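2,3-dihydroxybenzoate-AMP ligase (Mycobacterium smegmatis, PDB 5KEI) belongs to the ANL clan of AMP-binding enzymes, proteins built from a large AMP-binding portion and a smaller C-terminal domain. Local coordinates at residues A306-W309 with A310-C313; T279-S283 with P284-F288; A255-N258 with F259-A262; K332-A335 with P336-A339; P264-L267 with G268-V272. One frame throughout, in Å; residues are numbered along the deposited sequence.

Interaction 1: residues A306-W309 with A310-C313; sequences AKLW and AQAC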
loop_
_atom_site.group_PDB
_atom_site.type_symbol
_atom_site.label_atom_id
_atom_site.label_comp_id
_atom_site.label_asym_id
_atom_site.label_seq_id
_atom_site.Cartn_x
_atom_site.Cartn_y
_atom_site.Cartn_z
ATOM N N ALA A 306 -5.205 19.076 0.631
ATOM C CA ALA A 306 -6.055 19.622 1.677
ATOM C C ALA A 306 -5.814 21.130 1.815
ATOM O O ALA A 306 -6.758 21.913 1.967
ATOM C CB ALA A 306 -5.807 18.910 2.998
ATOM N N LYS A 307 -4.545 21.532 1.749
ATOM C CA LYS A 307 -4.171 22.935 1.879
ATOM C C LYS A 307 -4.685 23.749 0.692
ATOM O O LYS A 307 -5.196 24.852 0.860
ATOM C CB LYS A 307 -2.644 23.079 2.022
ATOM C CG LYS A 307 -2.175 24.523 2.051
ATOM C CD LYS A 307 -0.801 24.710 2.699
ATOM C CE LYS A 307 0.323 23.977 1.983
ATOM N NZ LYS A 307 1.665 24.212 2.644
ATOM N N LEU A 308 -4.558 23.188 -0.505
ATOM C CA LEU A 308 -5.079 23.820 -1.710
ATOM C C LEU A 308 -6.597 24.051 -1.620
ATOM O O LEU A 308 -7.056 25.141 -1.934
ATOM C CB LEU A 308 -4.718 22.981 -2.945
ATOM C CG LEU A 308 -5.140 23.530 -4.311
ATOM C CD1 LEU A 308 -4.391 24.800 -4.636
ATOM C CD2 LEU A 308 -4.980 22.489 -5.431
ATOM N N TRP A 309 -7.370 23.054 -1.173
ATOM C CA TRP A 309 -8.825 23.217 -1.013
ATOM C C TRP A 309 -9.186 24.308 -0.034
ATOM O O TRP A 309 -10.158 25.025 -0.234
ATOM C CB TRP A 309 -9.504 21.945 -0.502
ATOM C CG TRP A 309 -9.669 20.831 -1.467
ATOM C CD1 TRP A 309 -8.988 20.635 -2.628
ATOM C CD2 TRP A 309 -10.579 19.734 -1.341
ATOM N NE1 TRP A 309 -9.419 19.486 -3.236
ATOM C CE2 TRP A 309 -10.395 18.911 -2.465
ATOM C CE3 TRP A 309 -11.532 19.370 -0.382
ATOM C CZ2 TRP A 309 -11.126 17.737 -2.661
ATOM C CZ3 TRP A 309 -12.262 18.221 -0.579
ATOM C CH2 TRP A 309 -12.057 17.412 -1.714
ATOM N N ALA A 310 -8.442 24.368 1.063
ATOM C CA ALA A 310 -8.688 25.329 2.133
ATOM C C ALA A 310 -8.537 26.769 1.630
ATOM O O ALA A 310 -9.398 27.614 1.857
ATOM C CB ALA A 310 -7.741 25.065 3.303
ATOM N N GLN A 311 -7.446 27.041 0.923
ATOM C CA GLN A 311 -7.232 28.372 0.389
ATOM C C GLN A 311 -8.005 28.559 -0.911
ATOM O O GLN A 311 -7.694 29.435 -1.706
ATOM C CB GLN A 311 -5.734 28.636 0.189
ATOM C CG GLN A 311 -5.069 27.769 -0.841
ATOM C CD GLN A 311 -3.557 27.886 -0.817
ATOM O OE1 GLN A 311 -2.957 28.149 0.228
ATOM N NE2 GLN A 311 -2.932 27.688 -1.976
ATOM N N ALA A 312 -9.019 27.725 -1.119
ATOM C CA ALA A 312 -9.929 27.875 -2.252
ATOM C C ALA A 312 -11.242 28.415 -1.745
ATOM O O ALA A 312 -12.033 28.963 -2.503
ATOM C CB ALA A 312 -10.141 26.555 -2.971
ATOM N N CYS A 313 -11.459 28.251 -0.446
ATOM C CA CYS A 313 -12.643 28.775 0.224
ATOM C C CYS A 313 -12.382 30.184 0.759
ATOM O O CYS A 313 -11.434 30.408 1.518
ATOM C CB CYS A 313 -13.069 27.842 1.365
ATOM S SG CYS A 313 -13.996 26.390 0.841
#
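Gln311 folds back over the final turn of helix 303-310 and lies against Lys307 and Leu308. Traced outward, its CB is 3.9 Å from Lys307 O. CG presses in more closely, 3.4 Å from that same Lys307 O, and it also touches the carbonyl oxygen of Leu308. The first torsion explains this: at 65° it lodges CG between the backbone N and carbonyl carbon of Gln311, which turns the chain back toward the preceding turn, and from there the chain runs on extended. CD is still near the helix, 3.8 Å from Lys307 O. At the carboxamide the two branches part company, OE1 facing the aliphatic Lys307 CG at 4.1 Å and NE2 facing the methyl Leu308 CD1 at 4.2 Å, both loose van der Waals contacts made slantwise across the neighbouring chains.

Below this layer the backbone changes its step. Ala310 N bonds to Ala306 O at 3.1 Å, and Gln311 N reaches Lys307 O almost straight (167°), both in the alpha-helical spacing. Ala312 N then turns to Trp309 O, only three residues back, at 3.1 Å; it stands well above the carbonyl plane, and Cys313 N adds a weak bond to the same oxygen. The indole of Trp309 leaves on another side of the helix, where NE1 is bonded to Pro282 O, while Ala310 packs on Leu340 of helix 335-344. A change from i+4 to i+3 hydrogen bonding of this kind, with Gln311 the first residue to abandon helical angles, marks the C-terminal end of an alpha-helix running out into a loop.

Interaction 2: residues T279-S283 with P284-F288; sequences TTDPS and PEAAF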
loop_
_atom_site.group_PDB
_atom_site.type_symbol
_atom_site.label_atom_id
_atom_site.label_comp_id
_atom_site.label_asym_id
_atom_site.label_seq_id
_atom_site.Cartn_x
_atom_site.Cartn_y
_atom_site.Cartn_z
ATOM N N THR A 279 -14.347 10.327 -8.231
ATOM C CA THR A 279 -14.098 11.512 -9.049
ATOM C C THR A 279 -12.734 11.453 -9.709
ATOM O O THR A 279 -11.771 10.931 -9.156
ATOM C CB THR A 279 -14.189 12.855 -8.247
ATOM O OG1 THR A 279 -13.865 13.947 -9.122
ATOM C CG2 THR A 279 -13.229 12.879 -7.031
ATOM N N THR A 280 -12.683 12.023 -10.900
ATOM C CA THR A 280 -11.505 12.049 -11.745
ATOM C C THR A 280 -10.717 13.311 -11.456
ATOM O O THR A 280 -9.509 13.409 -11.719
ATOM C CB THR A 280 -11.928 11.996 -13.234
ATOM O OG1 THR A 280 -12.552 10.729 -13.501
ATOM C CG2 THR A 280 -10.746 12.184 -14.161
ATOM N N ASP A 281 -11.420 14.281 -10.885
ATOM C CA ASP A 281 -10.850 15.591 -10.664
ATOM C C ASP A 281 -11.079 16.068 -9.232
ATOM O O ASP A 281 -12.146 16.610 -8.908
ATOM C CB ASP A 281 -11.441 16.577 -11.669
ATOM C CG ASP A 281 -10.650 17.868 -11.759
ATOM O OD1 ASP A 281 -9.607 18.000 -11.070
ATOM O OD2 ASP A 281 -11.069 18.740 -12.550
ATOM N N PRO A 282 -10.066 15.885 -8.375
ATOM C CA PRO A 282 -10.082 16.305 -6.978
ATOM C C PRO A 282 -9.619 17.770 -6.798
ATOM O O PRO A 282 -9.377 18.197 -5.670
ATOM C CB PRO A 282 -9.098 15.338 -6.340
ATOM C CG PRO A 282 -8.048 15.236 -7.368
ATOM C CD PRO A 282 -8.761 15.302 -8.720
ATOM N N SER A 283 -9.499 18.522 -7.889
ATOM C CA SER A 283 -9.254 19.964 -7.795
ATOM C C SER A 283 -10.460 20.671 -7.151
ATOM O O SER A 283 -11.590 20.210 -7.294
ATOM C CB SER A 283 -8.958 20.548 -9.174
ATOM O OG SER A 283 -10.052 20.327 -10.035
ATOM N N PRO A 284 -10.212 21.788 -6.433
ATOM C CA PRO A 284 -11.222 22.462 -5.604
ATOM C C PRO A 284 -12.579 22.692 -6.284
ATOM O O PRO A 284 -13.620 22.305 -5.730
ATOM C CB PRO A 284 -10.556 23.802 -5.283
ATOM C CG PRO A 284 -9.121 23.513 -5.293
ATOM C CD PRO A 284 -8.911 22.486 -6.371
ATOM N N GLU A 285 -12.565 23.302 -7.466
ATOM C CA GLU A 285 -13.797 23.668 -8.167
ATOM C C GLU A 285 -14.667 22.444 -8.477
ATOM O O GLU A 285 -15.876 22.445 -8.225
ATOM C CB GLU A 285 -13.466 24.422 -9.459
ATOM C CG GLU A 285 -14.676 25.118 -10.099
ATOM C CD GLU A 285 -14.289 26.179 -11.134
ATOM O OE1 GLU A 285 -13.254 26.010 -11.825
ATOM O OE2 GLU A 285 -15.019 27.192 -11.245
ATOM N N ALA A 286 -14.040 21.399 -9.012
ATOM C CA ALA A 286 -14.738 20.161 -9.346
ATOM C C ALA A 286 -15.161 19.394 -8.093
ATOM O O ALA A 286 -16.266 18.844 -8.040
ATOM C CB ALA A 286 -13.866 19.286 -10.229
ATOM N N ALA A 287 -14.295 19.363 -7.083
ATOM C CA ALA A 287 -14.616 18.630 -5.858
ATOM C C ALA A 287 -15.731 19.319 -5.055
ATOM O O ALA A 287 -16.671 18.657 -4.630
ATOM C CB ALA A 287 -13.378 18.452 -5.011
ATOM N N PHE A 288 -15.635 20.639 -4.866
ATOM C CA PHE A 288 -16.698 21.401 -4.196
ATOM C C PHE A 288 -18.042 21.198 -4.891
ATOM O O PHE A 288 -19.100 21.193 -4.248
ATOM C CB PHE A 288 -16.379 22.901 -4.160
ATOM C CG PHE A 288 -15.172 23.262 -3.337
ATOM C CD1 PHE A 288 -14.616 22.359 -2.440
ATOM C CD2 PHE A 288 -14.592 24.516 -3.463
ATOM C CE1 PHE A 288 -13.497 22.700 -1.685
ATOM C CE2 PHE A 288 -13.475 24.862 -2.718
ATOM C CZ PHE A 288 -12.931 23.955 -1.821
#
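An Asx turn at Asp281 leads the chain from strand 275-278 into helix 284-294, and it brings the aspartate against Ala286 in the first helical turn. Asp281 OD1 is gripped twice by Ser283: the hydroxyl OG donates to it at 2.6 Å and the backbone N of Ser283 at 3.2 Å. Both donors come from the same face of the carboxylate, roughly 50° out of its plane. Ser283 occupies the N-cap position, but its OG, held between its own backbone N and carbonyl carbon (chi1 60°), serves the aspartate instead of capping the helix. An ST turn precedes this one, with Asp281 N donating to Thr279 OG1 at 3.0 Å.

The other carboxylate oxygen, Asp281 OD2, rests on the methyl Ala286 CB at 3.7 Å, and Asp281 O approaches that methyl still more closely. A negative charge beside the start of a helix would be expected to be favoured. Behind this turn, Pro284 and Ala287 pack on Trp309 of helix 303-310. The helix proper opens with Ala287 N bonded to Ser283 O at 2.8 Å, nearly along the C=O axis, while the methyl Ala287 CB sits 3.4 Å from the same Ser283 O.

Interaction 3: residues A255-N258 with F259-A262; sequences AAHN and FPLA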
loop_
_atom_site.group_PDB
_atom_site.type_symbol
_atom_site.label_atom_id
_atom_site.label_comp_id
_atom_site.label_asym_id
_atom_site.label_seq_id
_atom_site.Cartn_x
_atom_site.Cartn_y
_atom_site.Cartn_z
ATOM N N ALA A 255 -8.177 5.238 -6.462
ATOM C CA ALA A 255 -8.984 4.234 -5.775
ATOM C C ALA A 255 -8.220 2.975 -5.373
ATOM O O ALA A 255 -8.622 2.292 -4.437
ATOM C CB ALA A 255 -10.185 3.854 -6.636
ATOM N N ALA A 256 -7.115 2.667 -6.047
ATOM C CA ALA A 256 -6.426 1.401 -5.773
ATOM C C ALA A 256 -5.473 1.508 -4.596
ATOM O O ALA A 256 -4.963 0.496 -4.109
ATOM C CB ALA A 256 -5.675 0.912 -6.999
ATOM N N HIS A 257 -5.222 2.729 -4.146
ATOM C CA HIS A 257 -4.355 2.918 -2.994
ATOM C C HIS A 257 -5.073 2.494 -1.709
ATOM O O HIS A 257 -6.263 2.764 -1.543
ATOM C CB HIS A 257 -3.905 4.373 -2.882
ATOM C CG HIS A 257 -2.810 4.583 -1.881
ATOM N ND1 HIS A 257 -3.040 4.631 -0.522
ATOM C CD2 HIS A 257 -1.473 4.740 -2.041
ATOM C CE1 HIS A 257 -1.898 4.824 0.110
ATOM N NE2 HIS A 257 -0.930 4.890 -0.789
ATOM N N ASN A 258 -4.338 1.832 -0.815
ATOM C CA ASN A 258 -4.851 1.409 0.478
ATOM C C ASN A 258 -5.740 2.463 1.166
ATOM O O ASN A 258 -6.807 2.143 1.702
ATOM C CB ASN A 258 -3.683 1.050 1.395
ATOM C CG ASN A 258 -4.132 0.364 2.663
ATOM O OD1 ASN A 258 -5.109 -0.387 2.653
ATOM N ND2 ASN A 258 -3.422 0.602 3.758
ATOM N N PHE A 259 -5.317 3.721 1.108
ATOM C CA PHE A 259 -5.948 4.761 1.909
ATOM C C PHE A 259 -7.424 4.986 1.491
ATOM O O PHE A 259 -8.299 4.850 2.337
ATOM C CB PHE A 259 -5.106 6.047 1.836
ATOM C CG PHE A 259 -5.536 7.134 2.788
ATOM C CD1 PHE A 259 -6.353 6.858 3.877
ATOM C CD2 PHE A 259 -5.121 8.445 2.582
ATOM C CE1 PHE A 259 -6.749 7.853 4.753
ATOM C CE2 PHE A 259 -5.522 9.468 3.454
ATOM C CZ PHE A 259 -6.338 9.161 4.553
ATOM N N PRO A 260 -7.717 5.294 0.198
ATOM C CA PRO A 260 -9.155 5.385 -0.132
ATOM C C PRO A 260 -9.814 4.042 -0.454
ATOM O O PRO A 260 -11.015 4.006 -0.759
ATOM C CB PRO A 260 -9.181 6.266 -1.381
ATOM C CG PRO A 260 -7.860 5.954 -2.063
ATOM C CD PRO A 260 -6.864 5.704 -0.947
ATOM N N LEU A 261 -9.051 2.956 -0.421
ATOM C CA LEU A 261 -9.638 1.651 -0.674
ATOM C C LEU A 261 -10.243 1.030 0.604
ATOM O O LEU A 261 -11.313 0.435 0.568
ATOM C CB LEU A 261 -8.586 0.721 -1.288
ATOM C CG LEU A 261 -9.074 -0.656 -1.710
ATOM C CD1 LEU A 261 -10.238 -0.523 -2.687
ATOM C CD2 LEU A 261 -7.903 -1.435 -2.322
ATOM N N ALA A 262 -9.566 1.172 1.740
ATOM C CA ALA A 262 -10.016 0.490 2.953
ATOM C C ALA A 262 -9.756 1.204 4.271
ATOM O O ALA A 262 -9.888 0.598 5.320
ATOM C CB ALA A 262 -9.375 -0.893 3.003
HETATM O O HOH W 1 -11.551 3.005 -3.578
#
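The imidazole of His257 meets Phe259 at its edge: ND1 accepts a hydrogen bond from the backbone N of Phe259, 2.9 Å away and nearly straight at 172°. The donor lies only 14° out of the ring plane, and Phe259 CA is also found at that edge, in plane, so the ring is turned to point its nitrogen directly at the main chain. Beside the bond, ND1 touches Phe259 CB at 3.4 Å, where the phenylalanine side chain sets off at a slant to the imidazole. A first torsion of -169° swings the His257 ring away from its own backbone N and forward alongside the chain that follows. At the root of the same side chain, His257 CB packs on Pro260 CD at 3.8 Å.

This is N-capping by a histidine, placed just before the short helix 258-262, deep within the AMP-binding portion of the enzyme. The turn it starts is tight. Leu261 N is shared between His257 O at 3.0 Å and Asn258 O at 3.2 Å, both weak, while Ala262 N makes a sounder bond to Asn258 O at 2.9 Å. The branched end of Leu261 lies back over the preceding loop, with CD1 near Ala255 O and CD2 near Ala256 O, and it is backed by Phe108 and Leu112 of helix 107-117. A water donates both to Ala255 O (3.1 Å) and to Pro260 O (3.0 Å), tying the loop at Ala255 to the helix at Pro260. The amide oxygen of Asn258 is bonded to the hydroxyl of Tyr230 in helix 227-240.

Interaction 4: residues K332-A335 with P336-A339; sequences KLAA and PDAA
The forked end of Leu333 straddles the shoulder of the first helical turn, one prong against Asp337 and the other against Ala338. CD1 abuts Asp337 CB at 3.7 Å, while CD2 settles beside Ala338, 3.6 Å from its CA and about as near to its methyl. The fork arrives there because CG stands opposite the Leu333 backbone N (chi1 -173°), which carries the isobutyl group forward to the helix. The small Ala338 leaves a shallow hollow that the methyl fills, and beyond it Leu333 and Ala338 both lean on Leu349 of strand 349-354.

Smaller bumps complete the fit. The methyl of Ala334 touches Asp337 OD2 at 3.6 Å, and Ala335 CB lies against the ring atom Pro336 CD at 3.4 Å. Pro336 suits this place, since the amides of the first turn have no helical carbonyl four residues before them to bond to, and proline has no N-H to leave unused. The backbone closes beneath the side chains, with Ala338 N bonded to Ala334 O at 2.8 Å and Ala339 N to Ala335 O at 2.8 Å. Asp337 curls back toward the helix start, and a water accepts from Ala334 N at 3.0 Å while donating to Asp337 OD2. That oxygen also has Lys307 NZ as a long, weak ionic partner.

With Ala334 at the N-cap, the contact of Leu333 just ahead of it with Ala338 at the fourth helical position is a hydrophobic staple, and the water takes the place of the direct aspartate bond of a capping box, at the N-terminus of helix 335-344.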
loop_
_atom_site.group_PDB
_atom_site.type_symbol
_atom_site.label_atom_id
_atom_site.label_comp_id
_atom_site.label_asym_id
_atom_site.label_seq_id
_atom_site.Cartn_x
_atom_site.Cartn_y
_atom_site.Cartn_z
ATOM N N LYS A 332 3.181 14.143 6.154
ATOM C CA LYS A 332 2.827 14.793 7.425
ATOM C C LYS A 332 2.130 16.146 7.253
ATOM O O LYS A 332 2.642 17.045 6.626
ATOM C CB LYS A 332 4.054 14.964 8.318
ATOM C CG LYS A 332 3.722 15.526 9.722
ATOM C CD LYS A 332 4.981 15.967 10.461
ATOM C CE LYS A 332 4.706 16.268 11.916
ATOM N NZ LYS A 332 3.499 17.115 12.015
ATOM N N LEU A 333 0.942 16.276 7.823
ATOM C CA LEU A 333 0.282 17.568 7.858
ATOM C C LEU A 333 0.941 18.436 8.925
ATOM O O LEU A 333 0.904 18.107 10.113
ATOM C CB LEU A 333 -1.205 17.415 8.142
ATOM C CG LEU A 333 -2.033 18.688 8.039
ATOM C CD1 LEU A 333 -1.908 19.264 6.649
ATOM C CD2 LEU A 333 -3.492 18.401 8.375
ATOM N N ALA A 334 1.561 19.529 8.491
ATOM C CA ALA A 334 2.138 20.497 9.414
ATOM C C ALA A 334 1.010 21.142 10.228
ATOM O O ALA A 334 -0.076 21.372 9.711
ATOM C CB ALA A 334 2.953 21.552 8.648
ATOM N N ALA A 335 1.263 21.415 11.499
ATOM C CA ALA A 335 0.222 21.923 12.395
ATOM C C ALA A 335 -0.401 23.269 11.953
ATOM O O ALA A 335 -1.623 23.423 12.034
ATOM C CB ALA A 335 0.775 22.027 13.823
ATOM N N PRO A 336 0.414 24.236 11.478
ATOM C CA PRO A 336 -0.220 25.419 10.865
ATOM C C PRO A 336 -1.174 25.065 9.715
ATOM O O PRO A 336 -2.236 25.670 9.595
ATOM C CB PRO A 336 0.977 26.239 10.341
ATOM C CG PRO A 336 2.101 25.868 11.247
ATOM C CD PRO A 336 1.873 24.414 11.624
ATOM N N ASP A 337 -0.811 24.098 8.882
ATOM C CA ASP A 337 -1.692 23.689 7.786
ATOM C C ASP A 337 -2.922 22.954 8.314
ATOM O O ASP A 337 -4.017 23.105 7.774
ATOM C CB ASP A 337 -0.938 22.821 6.785
ATOM C CG ASP A 337 0.148 23.580 6.067
ATOM O OD1 ASP A 337 -0.089 24.756 5.713
ATOM O OD2 ASP A 337 1.247 23.014 5.864
ATOM N N ALA A 338 -2.749 22.180 9.382
ATOM C CA ALA A 338 -3.895 21.591 10.079
ATOM C C ALA A 338 -4.821 22.684 10.547
ATOM O O ALA A 338 -6.046 22.562 10.420
ATOM C CB ALA A 338 -3.454 20.745 11.246
ATOM N N ALA A 339 -4.227 23.760 11.070
ATOM C CA ALA A 339 -5.000 24.902 11.554
ATOM C C ALA A 339 -5.833 25.475 10.433
ATOM O O ALA A 339 -7.044 25.690 10.594
ATOM C CB ALA A 339 -4.075 25.989 12.143
HETATM O O HOH W 2 1.562 20.568 5.659
#

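Interaction 5: residues P264-L267 with G268-V272; sequences PGLL and GAMTV
Leu266 and Met270 meet one turn apart on the buried helix 265-271, which follows helix 258-262 closely and leads toward strand 275-278 in the AMP-binding portion. This is i to i+4 packing along an alpha-helix: the two side chains lie side by side and point the same way, with Leu266 CD1 against Met270 SD at 4.0 Å. Leu267 CD2 approaches the same sulfur more distantly. The methionine chain, extended as far as SD, bends at the CG-SD bond (chi3 74°), which sets its terminal methyl aside; the side chain also touches Val50 and Leu51 of helix 49-57 and Phe113 of helix 107-117.

The start of the helix is unusual. Pro264 follows a cis peptide bond, and Gly265 takes a positive phi of 59°, a value that glycine adopts easily. Gly268, bare of any side chain, lets the proline ring come close, with Pro264 CB 4.0 Å from Gly268 CA. The backbone bonds follow the i to i+4 pattern: Gly268 N bonds to Pro264 O at 2.8 Å from above the carbonyl plane, and Ala269 N to Gly265 O at 2.9 Å and Met270 N to Leu266 O at 2.9 Å with smaller tilts. Thr271 N continues the series to Leu267 O, and the methyl Thr271 CG2 rests 3.3 Å from that Leu267 oxygen.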
loop_
_atom_site.group_PDB
_atom_site.type_symbol
_atom_site.label_atom_id
_atom_site.label_comp_id
_atom_site.label_asym_id
_atom_site.label_seq_id
_atom_site.Cartn_x
_atom_site.Cartn_y
_atom_site.Cartn_z
ATOM N N PRO A 264 -11.185 4.338 5.947
ATOM C CA PRO A 264 -12.095 3.216 5.668
ATOM C C PRO A 264 -12.392 3.059 4.180
ATOM O O PRO A 264 -12.683 1.950 3.755
ATOM C CB PRO A 264 -13.374 3.592 6.436
ATOM C CG PRO A 264 -13.398 5.082 6.398
ATOM C CD PRO A 264 -11.919 5.503 6.489
ATOM N N GLY A 265 -12.338 4.141 3.412
ATOM C CA GLY A 265 -12.449 4.065 1.965
ATOM C C GLY A 265 -13.734 3.438 1.448
ATOM O O GLY A 265 -14.738 3.362 2.163
ATOM N N LEU A 266 -13.695 3.008 0.194
ATOM C CA LEU A 266 -14.804 2.320 -0.468
ATOM C C LEU A 266 -15.298 1.086 0.298
ATOM O O LEU A 266 -16.492 0.940 0.538
ATOM C CB LEU A 266 -14.389 1.918 -1.890
ATOM C CG LEU A 266 -15.318 0.902 -2.565
ATOM C CD1 LEU A 266 -16.621 1.534 -3.013
ATOM C CD2 LEU A 266 -14.623 0.229 -3.721
ATOM N N LEU A 267 -14.380 0.222 0.713
ATOM C CA LEU A 267 -14.746 -1.002 1.421
ATOM C C LEU A 267 -15.359 -0.769 2.793
ATOM O O LEU A 267 -16.374 -1.398 3.158
ATOM C CB LEU A 267 -13.516 -1.902 1.548
ATOM C CG LEU A 267 -13.061 -2.375 0.147
ATOM C CD1 LEU A 267 -11.849 -3.244 0.192
ATOM C CD2 LEU A 267 -14.174 -3.123 -0.574
ATOM N N GLY A 268 -14.743 0.114 3.568
ATOM C CA GLY A 268 -15.275 0.416 4.878
ATOM C C GLY A 268 -16.646 1.026 4.690
ATOM O O GLY A 268 -17.589 0.646 5.369
ATOM N N ALA A 269 -16.758 1.949 3.738
ATOM C CA ALA A 269 -18.050 2.521 3.392
ATOM C C ALA A 269 -19.058 1.406 3.062
ATOM O O ALA A 269 -20.205 1.471 3.486
ATOM C CB ALA A 269 -17.910 3.495 2.222
ATOM N N MET A 270 -18.625 0.366 2.345
ATOM C CA MET A 270 -19.547 -0.694 1.951
ATOM C C MET A 270 -19.948 -1.581 3.130
ATOM O O MET A 270 -21.003 -2.199 3.100
ATOM C CB MET A 270 -18.950 -1.546 0.832
ATOM C CG MET A 270 -19.060 -0.924 -0.558
ATOM S SD MET A 270 -18.248 -1.935 -1.820
ATOM C CE MET A 270 -19.390 -3.283 -1.987
ATOM N N THR A 271 -19.128 -1.646 4.171
ATOM C CA THR A 271 -19.510 -2.434 5.332
ATOM C C THR A 271 -20.674 -1.821 6.112
ATOM O O THR A 271 -21.317 -2.530 6.894
ATOM C CB THR A 271 -18.342 -2.635 6.317
ATOM O OG1 THR A 271 -17.877 -1.359 6.764
ATOM C CG2 THR A 271 -17.200 -3.417 5.674
ATOM N N VAL A 272 -20.940 -0.522 5.928
ATOM C CA VAL A 272 -22.077 0.122 6.618
ATOM C C VAL A 272 -23.213 0.558 5.685
ATOM O O VAL A 272 -24.132 1.265 6.109
ATOM C CB VAL A 272 -21.659 1.391 7.428
ATOM C CG1 VAL A 272 -20.722 1.042 8.601
ATOM C CG2 VAL A 272 -21.087 2.472 6.502
#

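All five contacts are local, yet burial separates them. Interactions 3 and 5 are buried and sit on consecutive helices, spliced by backbone bonds from Leu266 N to Pro260 O and Leu267 N to Leu261 O. Interaction 2 is a surface contact, and interactions 1 and 4 are partly buried. Interaction 1 links the outer group, sharing a tryptophan-to-carbonyl bond and packing with interaction 2 and a long, weak ion pair with interaction 4. Three are helix starts with different chemistry: a carboxylate turn in interaction 2, an imidazole cap in interaction 3, a leucine staple with water in interaction 4. Interaction 1 is a helix end, and interaction 5 runs along a helix with chiefly apolar side-chain contacts.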